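Local coordinates for protein putative N-acetylmuramoyl-L-alanine amidase (Enterococcus phage phiM1EF22, PDB 7D55) that probably binds the enterococcal cell wall as the tetrameric cell-binding domain of a phage lysin, a putative N-acetylmuramoyl-L-alanine amidase, at residues Pro8-Ser11 / Lys12-Val15. Numbering follows the deposited sequence.
Sequences PINS and KTGV
Thr13 lies over one face of the Asn10 carboxamide, its OG1 3.2 Å from Asn10 CG and its CG2 further out. At the oxygen end, Lys12 N reaches Asn10 OD1 within the carbonyl plane (2.9 Å), with Lys12 CB close by; ND2 is hydrogen-bonded to Glu17, just beyond the turn. This is an Asx motif in the tight turn that follows strand 3-9. Asn10 OD1 accepts a second backbone N-H, from Thr13 N at 3.2 Å, well above the carbonyl plane; these two bonds and the one from ND2 to Glu17 hold the amide in its rotation. Asn10 can reach both donors because its CG is anti to the backbone N (chi1 -173°), which folds the side chain over the turn.

The main chain closes the turn as well. Gly14 N donates to Asn10 O at 2.7 Å, with Gly14 at positive phi (73°) as the chain reverses, and Asn10 N returns a nearly straight bond to Val15 O. Ile9 packs its side-chain end against the backbone of Gly14 and Val15, with CD1 against the Gly14 carbonyl oxygen, while its own backbone pairs with Ala22 in the sheet. On the exposed outer side, Ser11 OG is hydrogen-bonded to Asp21, tying the turn to the approach of strand 22-28. At the base of the turn, Ile9 CG1 rests 3.6 Å from Val15 O, the oxygen that also accepts from Asn10 N.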
# COMPACT_ATOMS: atom_id res chain seq x y z
N PRO A 8 17.47 -12.40 11.46
CA PRO A 8 18.08 -13.73 11.33
C PRO A 8 17.31 -14.68 10.42
O PRO A 8 16.08 -14.63 10.30
CB PRO A 8 18.10 -14.26 12.77
CG PRO A 8 18.05 -13.04 13.62
CD PRO A 8 17.14 -12.09 12.87
N ILE A 9 18.07 -15.60 9.81
CA ILE A 9 17.53 -16.61 8.92
C ILE A 9 18.33 -17.89 9.13
O ILE A 9 19.53 -17.84 9.44
CB ILE A 9 17.54 -16.15 7.44
CG1 ILE A 9 16.86 -17.16 6.53
CG2 ILE A 9 18.96 -15.91 6.95
CD1 ILE A 9 16.58 -16.63 5.14
N ASN A 10 17.67 -19.03 8.99
CA ASN A 10 18.36 -20.31 9.04
C ASN A 10 18.98 -20.56 7.66
O ASN A 10 18.25 -20.70 6.67
CB ASN A 10 17.35 -21.41 9.37
CG ASN A 10 18.01 -22.77 9.59
OD1 ASN A 10 18.86 -23.20 8.81
ND2 ASN A 10 17.60 -23.46 10.64
N SER A 11 20.31 -20.61 7.61
CA SER A 11 21.00 -20.73 6.33
C SER A 11 20.80 -22.08 5.66
O SER A 11 20.98 -22.19 4.44
CB SER A 11 22.50 -20.48 6.52
OG SER A 11 23.09 -21.48 7.34
N LYS A 12 20.43 -23.11 6.42
CA LYS A 12 20.24 -24.43 5.83
C LYS A 12 18.82 -24.68 5.37
O LYS A 12 18.61 -25.53 4.49
CB LYS A 12 20.65 -25.53 6.82
CG LYS A 12 22.10 -25.47 7.27
CD LYS A 12 22.47 -26.70 8.09
CE LYS A 12 23.42 -26.36 9.24
NZ LYS A 12 24.84 -26.35 8.83
N THR A 13 17.83 -23.97 5.92
CA THR A 13 16.44 -24.17 5.54
C THR A 13 15.79 -22.97 4.88
O THR A 13 14.72 -23.13 4.29
CB THR A 13 15.60 -24.57 6.77
OG1 THR A 13 15.56 -23.48 7.69
CG2 THR A 13 16.20 -25.79 7.46
N GLY A 14 16.39 -21.78 4.97
CA GLY A 14 15.76 -20.59 4.43
C GLY A 14 14.58 -20.07 5.22
O GLY A 14 13.88 -19.18 4.73
N VAL A 15 14.35 -20.58 6.43
CA VAL A 15 13.23 -20.17 7.27
C VAL A 15 13.70 -19.07 8.20
O VAL A 15 14.79 -19.15 8.78
CB VAL A 15 12.69 -21.37 8.08
CG1 VAL A 15 11.57 -20.93 9.02
CG2 VAL A 15 12.22 -22.46 7.14